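Long-range contacts in Lin1840 protein (PDB 4ZO7), which probably hydrolyses terminal, non-reducing beta-D-glucosyl residues and releases beta-D-glucose, as a glycoside hydrolase family 3 beta-glucosidase: residues 145-150 / 194-199; 206-211 / 237-242. The protein carries 2 engineered substitutions. All blocks are in the same frame, centred on the assembly; numbering follows the deposited sequence.

Contact 1: residues 145-150 / 194-199; sequences PRWGRV and AAYGAA. With GLC (alpha-D-glucopyranose), chain I.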
loop_
_atom_site.group_PDB
_atom_site.type_symbol
_atom_site.label_atom_id
_atom_site.label_comp_id
_atom_site.label_asym_id
_atom_site.label_seq_id
_atom_site.Cartn_x
_atom_site.Cartn_y
_atom_site.Cartn_z
ATOM N N PRO A 145 -3.275 4.274 -9.201
ATOM C CA PRO A 145 -4.324 4.699 -10.119
ATOM C C PRO A 145 -5.774 4.568 -9.667
ATOM O O PRO A 145 -6.668 5.136 -10.315
ATOM C CB PRO A 145 -4.030 3.894 -11.378
ATOM C CG PRO A 145 -3.163 2.756 -10.984
ATOM C CD PRO A 145 -2.491 3.123 -9.674
ATOM N N ARG A 146 -6.050 3.845 -8.564
ATOM C CA ARG A 146 -7.369 3.827 -7.967
ATOM C C ARG A 146 -7.860 5.219 -7.513
ATOM O O ARG A 146 -9.056 5.471 -7.598
ATOM C CB ARG A 146 -7.403 2.871 -6.784
ATOM C CG ARG A 146 -7.259 1.404 -7.150
ATOM C CD ARG A 146 -7.094 0.527 -5.896
ATOM N NE ARG A 146 -5.819 0.773 -5.221
ATOM C CZ ARG A 146 -5.305 0.024 -4.263
ATOM N NH1 ARG A 146 -5.911 -1.072 -3.816
ATOM N NH2 ARG A 146 -4.119 0.364 -3.758
ATOM N N TRP A 147 -6.936 6.085 -7.042
ATOM C CA TRP A 147 -7.218 7.405 -6.513
ATOM C C TRP A 147 -7.606 8.318 -7.644
ATOM O O TRP A 147 -6.828 8.444 -8.647
ATOM C CB TRP A 147 -5.938 7.993 -5.901
ATOM C CG TRP A 147 -6.068 9.220 -5.103
ATOM C CD1 TRP A 147 -6.978 9.452 -4.148
ATOM C CD2 TRP A 147 -5.191 10.369 -5.125
ATOM N NE1 TRP A 147 -6.745 10.663 -3.560
ATOM C CE2 TRP A 147 -5.672 11.268 -4.146
ATOM C CE3 TRP A 147 -4.086 10.733 -5.880
ATOM C CZ2 TRP A 147 -5.046 12.518 -3.858
ATOM C CZ3 TRP A 147 -3.452 12.011 -5.613
ATOM C CH2 TRP A 147 -3.925 12.853 -4.578
ATOM N N GLY A 148 -8.747 9.011 -7.488
ATOM C CA GLY A 148 -9.223 9.805 -8.595
ATOM C C GLY A 148 -8.362 10.978 -8.972
ATOM O O GLY A 148 -8.420 11.443 -10.115
ATOM N N ARG A 149 -7.571 11.460 -8.017
ATOM C CA ARG A 149 -6.857 12.699 -8.186
ATOM C C ARG A 149 -5.535 12.502 -8.913
ATOM O O ARG A 149 -4.804 13.466 -9.109
ATOM C CB ARG A 149 -6.656 13.405 -6.821
ATOM C CG ARG A 149 -7.967 13.531 -6.052
ATOM C CD ARG A 149 -7.836 14.480 -4.918
ATOM N NE ARG A 149 -7.802 15.819 -5.428
ATOM C CZ ARG A 149 -8.105 16.923 -4.770
ATOM N NH1 ARG A 149 -8.478 16.913 -3.507
ATOM N NH2 ARG A 149 -8.081 18.060 -5.433
ATOM N N VAL A 150 -5.217 11.279 -9.378
ATOM C CA VAL A 150 -4.025 11.118 -10.229
ATOM C C VAL A 150 -4.108 12.031 -11.466
ATOM O O VAL A 150 -3.095 12.391 -12.061
ATOM C CB VAL A 150 -3.742 9.667 -10.642
ATOM C CG1 VAL A 150 -3.522 8.822 -9.418
ATOM C CG2 VAL A 150 -4.898 9.118 -11.461
ATOM N N ALA A 194 1.223 17.635 2.700
ATOM C CA ALA A 194 2.156 16.921 1.846
ATOM C C ALA A 194 1.717 15.447 1.682
ATOM O O ALA A 194 1.031 14.905 2.543
ATOM C CB ALA A 194 3.607 17.033 2.403
ATOM N N ALA A 195 2.055 14.834 0.554
ATOM C CA ALA A 195 2.058 13.324 0.384
ATOM C C ALA A 195 0.643 12.686 0.256
ATOM O O ALA A 195 0.427 11.514 0.537
ATOM C CB ALA A 195 2.835 12.657 1.483
ATOM N N TYR A 196 -0.305 13.534 -0.127
ATOM C CA TYR A 196 -1.716 13.208 -0.237
ATOM C C TYR A 196 -1.984 12.023 -1.215
ATOM O O TYR A 196 -2.846 11.238 -0.958
ATOM C CB TYR A 196 -2.449 14.550 -0.632
ATOM C CG TYR A 196 -3.927 14.535 -0.937
ATOM C CD1 TYR A 196 -4.825 13.832 -0.160
ATOM C CD2 TYR A 196 -4.438 15.308 -1.935
ATOM C CE1 TYR A 196 -6.172 13.853 -0.387
ATOM C CE2 TYR A 196 -5.806 15.344 -2.176
ATOM C CZ TYR A 196 -6.664 14.617 -1.367
ATOM O OH TYR A 196 -7.979 14.609 -1.616
ATOM N N GLY A 197 -1.232 11.911 -2.302
ATOM C CA GLY A 197 -1.414 10.863 -3.321
ATOM C C GLY A 197 -0.981 9.456 -2.902
ATOM O O GLY A 197 -1.221 8.454 -3.627
ATOM N N ALA A 198 -0.417 9.352 -1.711
ATOM C CA ALA A 198 -0.139 8.043 -1.161
ATOM C C ALA A 198 -1.371 7.442 -0.398
ATOM O O ALA A 198 -1.219 6.412 0.313
ATOM C CB ALA A 198 1.091 8.137 -0.262
ATOM N N ALA A 199 -2.575 8.027 -0.568
ATOM C CA ALA A 199 -3.802 7.566 0.132
ATOM C C ALA A 199 -3.921 6.051 0.074
ATOM O O ALA A 199 -3.906 5.454 -1.021
ATOM C CB ALA A 199 -5.080 8.168 -0.442
HETATM C C1 GLC I . -10.000 21.471 -1.764
HETATM C C2 GLC I . -9.146 20.591 -2.719
HETATM C C3 GLC I . -8.181 21.448 -3.542
HETATM C C4 GLC I . -8.869 22.657 -4.166
HETATM C C5 GLC I . -9.622 23.421 -3.099
HETATM C C6 GLC I . -10.347 24.644 -3.682
HETATM O O1 GLC I . -9.293 22.010 -0.649
HETATM O O2 GLC I . -8.337 19.645 -2.062
HETATM O O3 GLC I . -7.503 20.681 -4.512
HETATM O O4 GLC I . -7.879 23.469 -4.701
HETATM O O5 GLC I . -10.574 22.564 -2.477
HETATM O O6 GLC I . -11.350 24.192 -4.531
#
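W147 and Y196 meet edge to face in a buried contact between two loops of the TIM-barrel-type N-terminal domain of family 3 glycoside hydrolases. The loops follow the neighbouring parallel strands 133-134 and 187-193, where barrel enzymes carry their substrate sites, and this contact borders a bound glucose. The benzo edge of W147 points at the phenol: CZ2 stands 3.3 Å above the centre of the Y196 ring, and the ring planes are 88° apart. Such a T-shaped pair suits two large aromatics, because the positive rim of the indole meets the pi cloud of the tyrosine. The face of W147 is used as well. G197, having no side chain, lets its backbone come close, and its CA makes a CH-pi contact 3.6 Å from the centroid of the six-membered ring of W147. R149 CB lies on the opposite face of the indole, which is thus sandwiched, while W147 NE1 is hydrogen-bonded to E204. Arginine suits its place because one flat group can serve several acceptors. The R149 chain bends about its CG-CD bond (chi3 74°): CD lies beside Y196 OH, and the bend turns NE and the guanidinium to the edge of the Y196 ring. NE forms a salt bridge with E152. Y196 OH lies close to the guanidinium plane and accepts from R149 NH1 at 3.0 Å (N-H...O 156°). The same nitrogen donates to O2 of the glucose at 3.1 Å, and R149 NH2 reaches its O3 at 2.8 Å.

Contact 2: residues 206-211 / 237-242; sequences NTVNMS and AFNVVD. With GLC (alpha-D-glucopyranose), chain I.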
loop_
_atom_site.group_PDB
_atom_site.type_symbol
_atom_site.label_atom_id
_atom_site.label_comp_id
_atom_site.label_asym_id
_atom_site.label_seq_id
_atom_site.Cartn_x
_atom_site.Cartn_y
_atom_site.Cartn_z
ATOM N N ASN A 206 -7.971 9.023 2.538
ATOM C CA ASN A 206 -7.576 8.010 3.480
ATOM C C ASN A 206 -6.156 8.272 4.009
ATOM O O ASN A 206 -5.359 9.053 3.424
ATOM C CB ASN A 206 -7.706 6.603 2.843
ATOM C CG ASN A 206 -7.905 5.479 3.856
ATOM O OD1 ASN A 206 -8.268 5.692 5.025
ATOM N ND2 ASN A 206 -7.650 4.267 3.410
ATOM N N THR A 207 -5.870 7.570 5.104
ATOM C CA THR A 207 -4.560 7.456 5.740
ATOM C C THR A 207 -3.390 7.405 4.759
ATOM O O THR A 207 -3.397 6.671 3.780
ATOM C CB THR A 207 -4.540 6.151 6.478
ATOM O OG1 THR A 207 -5.604 6.179 7.449
ATOM C CG2 THR A 207 -3.153 5.898 7.141
ATOM N N VAL A 208 -2.392 8.234 5.035
ATOM C CA VAL A 208 -1.093 8.125 4.401
ATOM C C VAL A 208 -0.072 7.766 5.473
ATOM O O VAL A 208 -0.097 8.358 6.569
ATOM C CB VAL A 208 -0.697 9.488 3.787
ATOM C CG1 VAL A 208 0.778 9.496 3.424
ATOM C CG2 VAL A 208 -1.550 9.795 2.549
ATOM N N ASN A 209 0.819 6.815 5.164
ATOM C CA ASN A 209 1.953 6.527 6.057
ATOM C C ASN A 209 3.165 6.068 5.248
ATOM O O ASN A 209 3.044 5.200 4.374
ATOM C CB ASN A 209 1.635 5.503 7.110
ATOM C CG ASN A 209 2.744 5.362 8.150
ATOM O OD1 ASN A 209 3.563 4.468 8.063
ATOM N ND2 ASN A 209 2.785 6.275 9.109
ATOM N N MET A 210 4.265 6.768 5.487
ATOM C CA MET A 210 5.569 6.425 5.010
ATOM C C MET A 210 6.623 6.902 6.013
ATOM O O MET A 210 6.339 7.702 6.896
ATOM C CB MET A 210 5.842 7.005 3.616
ATOM C CG MET A 210 6.101 8.457 3.540
ATOM S SD MET A 210 4.668 9.493 3.314
ATOM C CE MET A 210 3.921 8.808 1.801
ATOM N N SER A 211 7.828 6.388 5.883
ATOM C CA SER A 211 8.912 6.846 6.737
ATOM C C SER A 211 9.264 8.294 6.427
ATOM O O SER A 211 9.164 8.742 5.291
ATOM C CB SER A 211 10.142 5.942 6.622
ATOM O OG SER A 211 10.917 6.192 5.470
ATOM N N ALA A 237 -2.807 19.642 3.038
ATOM C CA ALA A 237 -3.411 18.442 2.563
ATOM C C ALA A 237 -4.459 17.907 3.546
ATOM O O ALA A 237 -4.343 18.076 4.755
ATOM C CB ALA A 237 -2.329 17.434 2.396
ATOM N N PHE A 238 -5.456 17.205 3.023
ATOM C CA PHE A 238 -6.435 16.452 3.825
ATOM C C PHE A 238 -5.949 15.335 4.751
ATOM O O PHE A 238 -6.589 15.092 5.849
ATOM C CB PHE A 238 -7.512 15.885 2.873
ATOM C CG PHE A 238 -8.464 16.979 2.330
ATOM C CD1 PHE A 238 -9.082 17.834 3.190
ATOM C CD2 PHE A 238 -8.659 17.164 0.993
ATOM C CE1 PHE A 238 -9.940 18.830 2.755
ATOM C CE2 PHE A 238 -9.537 18.135 0.513
ATOM C CZ PHE A 238 -10.182 18.969 1.403
ATOM N N ASN A 239 -4.903 14.627 4.288
ATOM C CA ASN A 239 -4.392 13.396 4.956
ATOM C C ASN A 239 -3.558 13.657 6.183
ATOM O O ASN A 239 -2.921 14.702 6.336
ATOM C CB ASN A 239 -3.503 12.600 4.028
ATOM C CG ASN A 239 -2.416 13.472 3.365
ATOM O OD1 ASN A 239 -2.720 14.324 2.538
ATOM N ND2 ASN A 239 -1.157 13.269 3.746
ATOM N N VAL A 240 -3.529 12.667 7.041
ATOM C CA VAL A 240 -2.477 12.597 8.041
ATOM C C VAL A 240 -1.119 12.494 7.382
ATOM O O VAL A 240 -1.008 11.870 6.337
ATOM C CB VAL A 240 -2.642 11.368 8.979
ATOM C CG1 VAL A 240 -3.883 11.508 9.871
ATOM C CG2 VAL A 240 -2.649 10.030 8.200
ATOM N N VAL A 241 -0.111 13.088 8.036
ATOM C CA VAL A 241 1.323 12.810 7.800
ATOM C C VAL A 241 1.883 12.271 9.100
ATOM O O VAL A 241 1.759 12.884 10.163
ATOM C CB VAL A 241 2.032 14.058 7.333
ATOM C CG1 VAL A 241 3.584 13.911 7.280
ATOM C CG2 VAL A 241 1.402 14.492 6.009
ATOM N N ASP A 242 2.377 11.036 9.019
ATOM C CA ASP A 242 2.741 10.265 10.206
ATOM C C ASP A 242 1.812 10.518 11.418
ATOM O O ASP A 242 2.234 10.822 12.546
ATOM C CB ASP A 242 4.181 10.563 10.574
ATOM C CG ASP A 242 4.784 9.510 11.433
ATOM O OD1 ASP A 242 4.114 8.511 11.689
ATOM O OD2 ASP A 242 5.926 9.708 11.890
HETATM C C1 GLC I . -10.000 21.471 -1.764
HETATM C C2 GLC I . -9.146 20.591 -2.719
HETATM C C3 GLC I . -8.181 21.448 -3.542
HETATM C C4 GLC I . -8.869 22.657 -4.166
HETATM C C5 GLC I . -9.622 23.421 -3.099
HETATM C C6 GLC I . -10.347 24.644 -3.682
HETATM O O1 GLC I . -9.293 22.010 -0.649
HETATM O O2 GLC I . -8.337 19.645 -2.062
HETATM O O3 GLC I . -7.503 20.681 -4.512
HETATM O O4 GLC I . -7.879 23.469 -4.701
HETATM O O5 GLC I . -10.574 22.564 -2.477
HETATM O O6 GLC I . -11.350 24.192 -4.531
HETATM O O HOH W 1 3.252 9.841 6.630
#
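V208 packs against N239 and V240 where two extended segments run side by side, their directions 23° apart, with no direct hydrogen bond between them. V208 CG2 is directed at the N239 side chain and lies 3.7 Å from its ND2. N239 CG sits between its own backbone N and carbonyl carbon (chi1 50°), which turns the amide forward over the next peptide, where ND2 donates to V240 O at 2.9 Å from above the carbonyl plane. An asparagine is short enough to make this bond while its CB still packs on V208. V240 puts CG2 in the corresponding position, against V208 O at 3.5 Å; a branched apolar residue thus covers the backbone of the facing segment. Farther along, N209 and D242 lie side by side, but N209 OD1 accepts from S211 N of the second subunit, and D242 OD1 is bonded to S211 OG and paired with R213 of that subunit. A water accepts from D242 N at 2.8 Å and, weakly, from M210 N. With positive phi and psi, D242 sits in the turn joining strands 240-241 and 244-245, a beta-hairpin built into a loop after a TIM-barrel strand and here part of a subunit interface.

Contact 1 closes before contact 2 opens along the chain, and their centres lie 11 Å apart in the same N-terminal domain. The loop after barrel strand 187-193 belongs to both: its residues 194-199 meet the loop after the adjacent strand 133-134, and its residues 206-211 meet the one after strand 233-236, the neighbour on the other side in the sheet. The contacts also touch directly, with A194 O 3.0 Å from N239 ND2, probably hydrogen-bonded, and A195 O packed on V208 CG2. Three successive loops are thus joined beside the sugar site. The glucose is approached from both contacts, by R149 and by F238, while contact 2 extends outward to the second subunit.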